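Long-range contacts in photosystem II assembly protein Ycf48 (PDB 5OJ5), which probably acts early in photosystem II assembly and in replacing photodamaged D1, and binds the C-terminal extension of the D1 precursor: residues Thr55-Met61 with Leu329-Leu335; Arg186-Ser191 with Leu227-Phe232; Val72-Thr77 with Ser98-Phe102. One frame throughout, in Å; residues are numbered along the deposited sequence.

Contact 1: Thr55-Met61 with Leu329-Leu335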
loop_
_atom_site.group_PDB
_atom_site.type_symbol
_atom_site.label_atom_id
_atom_site.label_comp_id
_atom_site.label_asym_id
_atom_site.label_seq_id
_atom_site.Cartn_x
_atom_site.Cartn_y
_atom_site.Cartn_z
ATOM N N THR A 55 -8.004 7.174 16.624
ATOM C CA THR A 55 -7.754 5.748 16.804
ATOM C C THR A 55 -8.263 4.944 15.621
ATOM O O THR A 55 -8.240 3.706 15.676
ATOM C CB THR A 55 -8.341 5.205 18.115
ATOM O OG1 THR A 55 -9.772 5.281 18.052
ATOM C CG2 THR A 55 -7.822 5.982 19.308
ATOM N N ALA A 56 -8.673 5.612 14.532
ATOM C CA ALA A 56 -9.071 4.897 13.332
ATOM C C ALA A 56 -7.854 4.344 12.592
ATOM O O ALA A 56 -6.788 4.949 12.561
ATOM C CB ALA A 56 -9.796 5.863 12.388
ATOM N N THR A 57 -8.042 3.186 11.976
ATOM C CA THR A 57 -6.995 2.629 11.124
ATOM C C THR A 57 -6.763 3.467 9.870
ATOM O O THR A 57 -7.705 3.796 9.151
ATOM C CB THR A 57 -7.424 1.229 10.704
ATOM O OG1 THR A 57 -7.600 0.418 11.888
ATOM C CG2 THR A 57 -6.438 0.555 9.756
ATOM N N ILE A 58 -5.505 3.806 9.633
ATOM C CA ILE A 58 -5.083 4.503 8.428
ATOM C C ILE A 58 -4.769 3.494 7.328
ATOM O O ILE A 58 -4.094 2.493 7.574
ATOM C CB ILE A 58 -3.895 5.427 8.741
ATOM C CG1 ILE A 58 -4.252 6.421 9.864
ATOM C CG2 ILE A 58 -3.437 6.149 7.483
ATOM C CD1 ILE A 58 -5.605 7.101 9.701
ATOM N N LEU A 59 -5.227 3.785 6.112
ATOM C CA LEU A 59 -5.109 2.860 4.996
ATOM C C LEU A 59 -4.183 3.310 3.889
ATOM O O LEU A 59 -3.670 2.461 3.154
ATOM C CB LEU A 59 -6.486 2.536 4.443
ATOM C CG LEU A 59 -7.423 1.866 5.459
ATOM C CD1 LEU A 59 -8.805 1.700 4.827
ATOM C CD2 LEU A 59 -6.853 0.507 5.878
ATOM N N ASP A 60 -3.988 4.609 3.689
ATOM C CA ASP A 60 -3.149 5.056 2.579
ATOM C C ASP A 60 -2.669 6.472 2.837
ATOM O O ASP A 60 -3.217 7.203 3.677
ATOM C CB ASP A 60 -3.889 4.929 1.245
ATOM C CG ASP A 60 -2.949 4.853 0.048
ATOM O OD1 ASP A 60 -1.721 4.571 0.217
ATOM O OD2 ASP A 60 -3.466 5.061 -1.067
ATOM N N MET A 61 -1.659 6.885 2.064
ATOM C CA MET A 61 -1.015 8.183 2.202
ATOM C C MET A 61 -0.432 8.574 0.855
ATOM O O MET A 61 0.100 7.728 0.157
ATOM C CB MET A 61 0.045 8.098 3.308
ATOM C CG MET A 61 0.813 9.381 3.587
ATOM S SD MET A 61 2.193 9.202 4.735
ATOM C CE MET A 61 1.365 8.672 6.216
ATOM N N LEU A 329 2.288 2.201 8.304
ATOM C CA LEU A 329 0.944 2.274 8.878
ATOM C C LEU A 329 0.733 1.147 9.894
ATOM O O LEU A 329 0.891 -0.036 9.560
ATOM C CB LEU A 329 -0.123 2.232 7.779
ATOM C CG LEU A 329 0.052 3.181 6.601
ATOM C CD1 LEU A 329 -1.118 3.082 5.665
ATOM C CD2 LEU A 329 0.233 4.625 6.963
ATOM N N GLY A 330 0.465 1.525 11.131
ATOM C CA GLY A 330 0.084 0.627 12.190
ATOM C C GLY A 330 -1.408 0.629 12.420
ATOM O O GLY A 330 -2.180 1.119 11.597
ATOM N N GLN A 331 -1.821 0.166 13.585
ATOM C CA GLN A 331 -3.233 0.127 13.967
ATOM C C GLN A 331 -3.540 1.322 14.839
ATOM O O GLN A 331 -2.649 1.904 15.449
ATOM C CB GLN A 331 -3.524 -1.136 14.774
ATOM C CG GLN A 331 -3.222 -2.400 14.066
ATOM C CD GLN A 331 -3.284 -3.587 14.967
ATOM O OE1 GLN A 331 -2.282 -4.025 15.489
ATOM N NE2 GLN A 331 -4.492 -4.111 15.190
ATOM N N LYS A 332 -4.815 1.686 14.898
ATOM C CA LYS A 332 -5.276 2.600 15.924
ATOM C C LYS A 332 -4.550 3.936 15.888
ATOM O O LYS A 332 -4.225 4.526 16.924
ATOM C CB LYS A 332 -5.214 1.970 17.316
ATOM C CG LYS A 332 -3.899 2.023 18.144
ATOM C CD LYS A 332 -3.885 1.181 19.421
ATOM C CE LYS A 332 -2.479 1.172 19.895
ATOM N NZ LYS A 332 -2.626 1.771 21.206
ATOM N N GLY A 333 -4.288 4.437 14.694
ATOM C CA GLY A 333 -3.658 5.733 14.558
ATOM C C GLY A 333 -2.159 5.772 14.720
ATOM O O GLY A 333 -1.573 6.863 14.713
ATOM N N ILE A 334 -1.523 4.630 14.859
ATOM C CA ILE A 334 -0.075 4.582 14.977
ATOM C C ILE A 334 0.555 4.668 13.593
ATOM O O ILE A 334 0.131 3.985 12.642
ATOM C CB ILE A 334 0.347 3.289 15.678
ATOM C CG1 ILE A 334 -0.144 3.328 17.149
ATOM C CG2 ILE A 334 1.880 3.075 15.557
ATOM C CD1 ILE A 334 -0.004 2.032 17.874
ATOM N N LEU A 335 1.563 5.531 13.489
ATOM C CA LEU A 335 2.400 5.710 12.325
ATOM C C LEU A 335 3.856 5.516 12.751
ATOM O O LEU A 335 4.213 5.973 13.812
ATOM C CB LEU A 335 2.091 7.169 11.939
ATOM C CG LEU A 335 2.598 7.622 10.595
ATOM C CD1 LEU A 335 2.048 6.750 9.476
ATOM C CD2 LEU A 335 2.168 9.079 10.391
HETATM O O HOH W 1 -3.401 3.436 11.783
#
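Ile58 N, Gly330 O and Gly333 N converge on one water molecule that bridges the two segments. The water donates to Gly330 O at 2.6 Å and accepts from Ile58 N at 3.0 Å; its third bond, from Gly333 N, is weak. Beside this bridge the backbones approach directly: Lys332 CA lies 3.2 Å from Thr55 O, and the angle of 163° at its hydrogen marks a nearly straight CA-H...O contact. Lys332 and Gly333 are the central residues of a type I' beta turn from Gln331 to Ile334, closed by Ile334 N bonding to Gln331 O. It links strands 325-329 and 334-338 of the blade that closes the seven-bladed propeller, in which the N-terminal strand 47-51 pairs with strands from the C-terminal end. Strand 58-63, innermost in the following blade, faces this hairpin.

Further along, the contact is apolar. Leu329 sets CG anti to its own carbonyl carbon (chi1 -49°), and its two methyls part company: CD1 lies over the backbone at 3.5 Å from Leu59 C, while CD2 meets Ile58 CG2 at 4.0 Å, the two side chains crossing at about a right angle. Met61 CE points tip to tip at Leu335 CD1, 3.8 Å away, although both residues have second conformers and this approach is therefore less certain. Asp60 OD2 accepts a bond from Val105 N of the neighbouring strand 101-108.

Contact 2: Arg186-Ser191 with Leu227-Phe232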
loop_
_atom_site.group_PDB
_atom_site.type_symbol
_atom_site.label_atom_id
_atom_site.label_comp_id
_atom_site.label_asym_id
_atom_site.label_seq_id
_atom_site.Cartn_x
_atom_site.Cartn_y
_atom_site.Cartn_z
ATOM N N ARG A 186 -7.218 -10.171 -2.327
ATOM C CA ARG A 186 -6.617 -10.109 -1.008
ATOM C C ARG A 186 -5.615 -8.953 -0.887
ATOM O O ARG A 186 -5.437 -8.380 0.192
ATOM C CB ARG A 186 -5.900 -11.452 -0.735
ATOM C CG ARG A 186 -5.378 -11.611 0.657
ATOM C CD ARG A 186 -4.743 -12.955 0.801
ATOM N NE ARG A 186 -4.540 -13.323 2.185
ATOM C CZ ARG A 186 -5.330 -14.103 2.931
ATOM N NH1 ARG A 186 -6.465 -14.664 2.492
ATOM N NH2 ARG A 186 -4.966 -14.323 4.190
ATOM N N ASN A 187 -4.949 -8.602 -1.975
ATOM C CA ASN A 187 -3.956 -7.538 -2.000
ATOM C C ASN A 187 -3.763 -7.170 -3.458
ATOM O O ASN A 187 -4.025 -7.984 -4.351
ATOM C CB ASN A 187 -2.631 -7.950 -1.323
ATOM C CG ASN A 187 -2.551 -7.516 0.121
ATOM O OD1 ASN A 187 -2.838 -6.364 0.439
ATOM N ND2 ASN A 187 -2.114 -8.407 1.003
ATOM N N LEU A 188 -3.291 -5.941 -3.679
ATOM C CA LEU A 188 -3.117 -5.365 -5.000
ATOM C C LEU A 188 -1.939 -4.414 -4.940
ATOM O O LEU A 188 -1.890 -3.567 -4.049
ATOM C CB LEU A 188 -4.394 -4.591 -5.373
ATOM C CG LEU A 188 -4.376 -3.806 -6.672
ATOM C CD1 LEU A 188 -4.229 -4.700 -7.887
ATOM C CD2 LEU A 188 -5.638 -2.951 -6.791
ATOM N N ASN A 189 -1.020 -4.513 -5.893
ATOM C CA ASN A 189 0.110 -3.576 -5.963
ATOM C C ASN A 189 0.367 -3.210 -7.409
ATOM O O ASN A 189 0.049 -3.966 -8.337
ATOM C CB ASN A 189 1.367 -4.142 -5.290
ATOM C CG ASN A 189 1.394 -3.834 -3.817
ATOM O OD1 ASN A 189 1.283 -2.663 -3.440
ATOM N ND2 ASN A 189 1.486 -4.844 -2.977
ATOM N N ARG A 190 0.984 -2.051 -7.601
ATOM C CA ARG A 190 1.230 -1.439 -8.898
ATOM C C ARG A 190 2.727 -1.274 -9.152
ATOM O O ARG A 190 3.490 -0.989 -8.219
ATOM C CB ARG A 190 0.554 -0.052 -8.921
ATOM C CG ARG A 190 0.547 0.581 -10.295
ATOM C CD ARG A 190 -0.099 1.959 -10.221
ATOM N NE ARG A 190 -0.447 2.508 -11.525
ATOM C CZ ARG A 190 0.368 3.251 -12.275
ATOM N NH1 ARG A 190 1.608 3.526 -11.872
ATOM N NH2 ARG A 190 -0.066 3.687 -13.453
ATOM N N SER A 191 3.151 -1.444 -10.397
ATOM C CA SER A 191 4.547 -1.221 -10.775
ATOM C C SER A 191 4.714 0.209 -11.325
ATOM O O SER A 191 3.755 0.877 -11.712
ATOM C CB SER A 191 4.988 -2.234 -11.804
ATOM O OG SER A 191 4.637 -1.780 -13.094
ATOM N N LEU A 227 -0.616 -17.619 -0.608
ATOM C CA LEU A 227 -0.104 -16.273 -0.798
ATOM C C LEU A 227 -0.837 -15.293 0.088
ATOM O O LEU A 227 -2.050 -15.390 0.308
ATOM C CB LEU A 227 -0.352 -15.865 -2.247
ATOM C CG LEU A 227 0.502 -16.541 -3.285
ATOM C CD1 LEU A 227 -0.089 -16.390 -4.641
ATOM C CD2 LEU A 227 1.935 -15.899 -3.248
ATOM N N HIS A 228 -0.093 -14.325 0.599
ATOM C CA HIS A 228 -0.673 -13.224 1.335
ATOM C C HIS A 228 -0.581 -11.888 0.616
ATOM O O HIS A 228 -1.560 -11.153 0.520
ATOM C CB HIS A 228 -0.047 -13.024 2.704
ATOM C CG HIS A 228 -0.743 -11.937 3.425
ATOM N ND1 HIS A 228 -2.096 -12.009 3.692
ATOM C CD2 HIS A 228 -0.357 -10.678 3.744
ATOM C CE1 HIS A 228 -2.494 -10.878 4.237
ATOM N NE2 HIS A 228 -1.460 -10.058 4.287
ATOM N N ASN A 229 0.599 -11.545 0.094
ATOM C CA ASN A 229 0.825 -10.261 -0.562
ATOM C C ASN A 229 1.886 -10.441 -1.630
ATOM O O ASN A 229 2.710 -11.350 -1.535
ATOM C CB ASN A 229 1.214 -9.168 0.456
ATOM C CG ASN A 229 0.986 -7.751 -0.039
ATOM O OD1 ASN A 229 0.562 -7.522 -1.185
ATOM N ND2 ASN A 229 1.258 -6.777 0.830
ATOM N N MET A 230 1.828 -9.578 -2.642
ATOM C CA MET A 230 2.811 -9.593 -3.725
ATOM C C MET A 230 2.991 -8.177 -4.216
ATOM O O MET A 230 2.046 -7.370 -4.169
ATOM C CB MET A 230 2.382 -10.436 -4.915
ATOM C CG MET A 230 2.294 -11.908 -4.575
ATOM S SD MET A 230 1.788 -12.939 -5.974
ATOM C CE MET A 230 3.262 -12.833 -6.960
ATOM N N GLY A 231 4.175 -7.887 -4.766
ATOM C CA GLY A 231 4.464 -6.593 -5.353
ATOM C C GLY A 231 5.663 -6.651 -6.233
ATOM O O GLY A 231 6.138 -7.737 -6.583
ATOM N N PHE A 232 6.147 -5.472 -6.608
ATOM C CA PHE A 232 7.241 -5.341 -7.556
ATOM C C PHE A 232 8.499 -4.864 -6.871
ATOM O O PHE A 232 8.433 -4.071 -5.932
ATOM C CB PHE A 232 6.847 -4.352 -8.659
ATOM C CG PHE A 232 5.650 -4.807 -9.442
ATOM C CD1 PHE A 232 5.816 -5.597 -10.557
ATOM C CD2 PHE A 232 4.349 -4.450 -9.051
ATOM C CE1 PHE A 232 4.708 -6.044 -11.276
ATOM C CE2 PHE A 232 3.244 -4.905 -9.779
ATOM C CZ PHE A 232 3.434 -5.675 -10.877
HETATM O O HOH W 2 -0.982 -7.598 3.734
HETATM O O HOH W 3 1.157 -4.024 -0.008
HETATM O O HOH W 4 4.569 -3.098 -5.952
#
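Asn187 and Asn189 repeat one polar pattern two residues apart. Asn187 ND2 donates to His228 O at 2.8 Å, and Asn189 ND2 donates to Met230 O at 2.8 Å; both bonds are nearly straight, with 168° at the hydrogen. Each acceptor lies close to the plane of the donating amide, whereas each amide nitrogen stands out of the plane of the carbonyl it meets. A third bond, the least certain, runs from Arg186 NE to His228 ND1 (3.2 Å), with the acceptor at the edge of the guanidinium. Arg186 reaches it on an extended chain, CG anti to N (chi1 -173°), while NH1 is held by Ser201 O.

Waters also bind each amide nitrogen: one joins Asn187 ND2 to His228 NE2, another joins Asn189 ND2 to Asn229 ND2. Asn229 ND2 also donates to Leu273 O.

These side chains bridge strands 187-190 and 227-232, the innermost strands of adjacent propeller blades. The strands run almost parallel, and their axes come no closer than 6.3 Å, so amide groups and waters make the links here. His228 and Asn229 both face Ile241 in a classic beta bulge, and Leu227 directly follows the Arg-rich patch of residues 202-226.

The amides of Asn187 and Asn229 stack, 18° from parallel, with Asn187 ND2 3.3 Å from Asn229 CG. Asn187 ND2 also sits over one face of the His228 ring, offset toward its rim. All that the imidazole makes, this contact, the Arg186 bond and the water at NE2, holds for one of two conformers.

The Phe232 ring receives Ser191 CB above its centre, a CH-pi contact 3.5 Å from the centroid, while Asn189 O approaches the ring edge. Ser191 OG bonds to Glu195.

Contact 3: Val72-Thr77 with Ser98-Phe102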
loop_
_atom_site.group_PDB
_atom_site.type_symbol
_atom_site.label_atom_id
_atom_site.label_comp_id
_atom_site.label_asym_id
_atom_site.label_seq_id
_atom_site.Cartn_x
_atom_site.Cartn_y
_atom_site.Cartn_z
ATOM N N VAL A 72 -5.481 8.870 4.604
ATOM C CA VAL A 72 -6.889 8.516 4.638
ATOM C C VAL A 72 -7.058 7.174 5.334
ATOM O O VAL A 72 -6.141 6.338 5.355
ATOM C CB VAL A 72 -7.537 8.451 3.232
ATOM C CG1 VAL A 72 -7.418 9.778 2.527
ATOM C CG2 VAL A 72 -6.932 7.330 2.380
ATOM N N GLY A 73 -8.271 6.922 5.841
ATOM C CA GLY A 73 -8.554 5.609 6.398
ATOM C C GLY A 73 -10.001 5.397 6.711
ATOM O O GLY A 73 -10.913 5.960 6.090
ATOM N N VAL A 74 -10.200 4.562 7.733
ATOM C CA VAL A 74 -11.516 4.092 8.160
ATOM C C VAL A 74 -12.316 5.249 8.750
ATOM O O VAL A 74 -11.746 6.214 9.268
ATOM C CB VAL A 74 -11.273 2.949 9.173
ATOM C CG1 VAL A 74 -12.528 2.478 9.856
ATOM C CG2 VAL A 74 -10.625 1.754 8.453
ATOM N N ASN A 75 -13.658 5.148 8.677
ATOM C CA ASN A 75 -14.552 6.168 9.214
ATOM C C ASN A 75 -14.306 7.529 8.603
ATOM O O ASN A 75 -14.316 8.554 9.291
ATOM C CB ASN A 75 -14.505 6.184 10.722
ATOM C CG ASN A 75 -14.967 4.873 11.313
ATOM O OD1 ASN A 75 -14.506 4.498 12.375
ATOM N ND2 ASN A 75 -15.871 4.150 10.612
ATOM N N ALA A 76 -14.084 7.520 7.287
ATOM C CA ALA A 76 -13.921 8.749 6.518
ATOM C C ALA A 76 -12.795 9.591 7.069
ATOM O O ALA A 76 -12.833 10.815 6.972
ATOM C CB ALA A 76 -15.245 9.517 6.381
ATOM N N THR A 77 -11.762 8.938 7.591
ATOM C CA THR A 77 -10.630 9.688 8.142
ATOM C C THR A 77 -9.796 10.314 7.044
ATOM O O THR A 77 -9.409 9.644 6.083
ATOM C CB THR A 77 -9.755 8.793 9.025
ATOM O OG1 THR A 77 -10.543 8.408 10.160
ATOM C CG2 THR A 77 -8.496 9.494 9.518
ATOM N N SER A 98 -20.366 9.049 7.721
ATOM C CA SER A 98 -18.936 8.860 7.932
ATOM C C SER A 98 -18.525 7.403 7.981
ATOM O O SER A 98 -17.424 7.109 8.443
ATOM C CB SER A 98 -18.465 9.529 9.207
ATOM O OG SER A 98 -19.128 8.957 10.320
ATOM N N ASP A 99 -19.357 6.489 7.512
ATOM C CA ASP A 99 -18.984 5.080 7.534
ATOM C C ASP A 99 -18.044 4.663 6.398
ATOM O O ASP A 99 -17.513 3.535 6.389
ATOM C CB ASP A 99 -20.240 4.214 7.648
ATOM C CG ASP A 99 -20.940 4.417 8.953
ATOM O OD1 ASP A 99 -20.247 4.449 9.991
ATOM O OD2 ASP A 99 -22.170 4.581 8.955
ATOM N N TYR A 100 -17.679 5.564 5.509
ATOM C CA TYR A 100 -16.829 5.227 4.374
ATOM C C TYR A 100 -15.452 4.756 4.812
ATOM O O TYR A 100 -14.821 5.328 5.702
ATOM C CB TYR A 100 -16.655 6.451 3.491
ATOM C CG TYR A 100 -17.945 6.942 2.866
ATOM C CD1 TYR A 100 -18.456 6.278 1.765
ATOM C CD2 TYR A 100 -18.606 8.074 3.331
ATOM C CE1 TYR A 100 -19.631 6.726 1.119
ATOM C CE2 TYR A 100 -19.764 8.525 2.692
ATOM C CZ TYR A 100 -20.271 7.845 1.582
ATOM O OH TYR A 100 -21.412 8.224 0.931
ATOM N N ARG A 101 -14.996 3.700 4.179
ATOM C CA ARG A 101 -13.620 3.245 4.306
ATOM C C ARG A 101 -12.869 3.874 3.151
ATOM O O ARG A 101 -13.061 3.473 2.000
ATOM C CB ARG A 101 -13.621 1.732 4.208
ATOM C CG ARG A 101 -12.275 1.117 4.292
ATOM C CD ARG A 101 -12.390 -0.385 3.994
ATOM N NE ARG A 101 -11.099 -1.047 3.950
ATOM C CZ ARG A 101 -10.442 -1.525 5.006
ATOM N NH1 ARG A 101 -10.958 -1.483 6.245
ATOM N NH2 ARG A 101 -9.262 -2.101 4.817
ATOM N N PHE A 102 -12.023 4.890 3.427
ATOM C CA PHE A 102 -11.217 5.499 2.379
ATOM C C PHE A 102 -9.996 4.622 2.175
ATOM O O PHE A 102 -9.108 4.574 3.027
ATOM C CB PHE A 102 -10.806 6.920 2.747
ATOM C CG PHE A 102 -11.914 7.946 2.780
ATOM C CD1 PHE A 102 -13.095 7.839 2.084
ATOM C CD2 PHE A 102 -11.702 9.116 3.498
ATOM C CE1 PHE A 102 -14.045 8.860 2.136
ATOM C CE2 PHE A 102 -12.616 10.132 3.502
ATOM C CZ PHE A 102 -13.808 9.977 2.840
HETATM O O HOH W 5 -15.103 2.787 7.672
#
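The tight turn between strands 69-73 and 77-81 of one propeller blade packs here against the start of strand 101-108, the innermost strand of the next blade. Asn75 and Ala76 both have positive phi and psi, in the left-handed region; Thr77 N bonds across the turn to Val74 O, and Gly73 N bonds to Thr77 O. Thr77 OG1 braces the turn from within, donating at 2.7 Å to Val74 O almost in line with the carbonyl bond.

Two backbone hydrogen bonds join the blades. Ala76 N donates to Tyr100 O at 2.8 Å, in the carbonyl plane, whereas Phe102 N reaches Gly73 O at 3.1 Å from well above the plane of that carbonyl. One water adds a bridge, accepting from Asn75 N and donating to Asp99 O. Asn75 CA also makes a CA-H...O contact with Ser98 O at 3.1 Å.

Phe102 carries most of the apolar contact. With CG anti to its carbonyl carbon (chi1 -69°), its ring lies beside the turn: Ala76 CA sits over one face, offset toward the rim and 3.9 Å from the centroid, and Ala76 CB touches Phe102 CZ at 3.8 Å. Thr77 O meets the ring at its edge. Nearer the backbone, Val72 CB packs on Phe102 CB at 3.6 Å, the side chains crossing at about a right angle.

Phe102 O is buried without a hydrogen-bonding partner in the model. Across this contact it meets C-H groups, Gly73 CA and Val72 CG2, which probably costs some polar stabilisation.

Overall arrangement
All three contacts are junctions between neighbouring blades of the seven-bladed torus around its central pore. Contact 1 joins the ring-closing blade to the blade that begins with strand 58-63, and contact 3 joins that same blade to the one beginning with strand 101-108. Their centres are 11 Å apart and they touch, with probable hydrogen bonds from Leu59 N to Val72 O (2.8 Å) and from Val72 N to Asp60 O (3.0 Å). Contact 2 stands apart, its centre 19 Å from that of contact 1 and 22 Å from that of contact 3; its nearest atoms are about 9 Å from either. The Arg-rich patch, residues 202-226, lies in the chain between the two segments of contact 2.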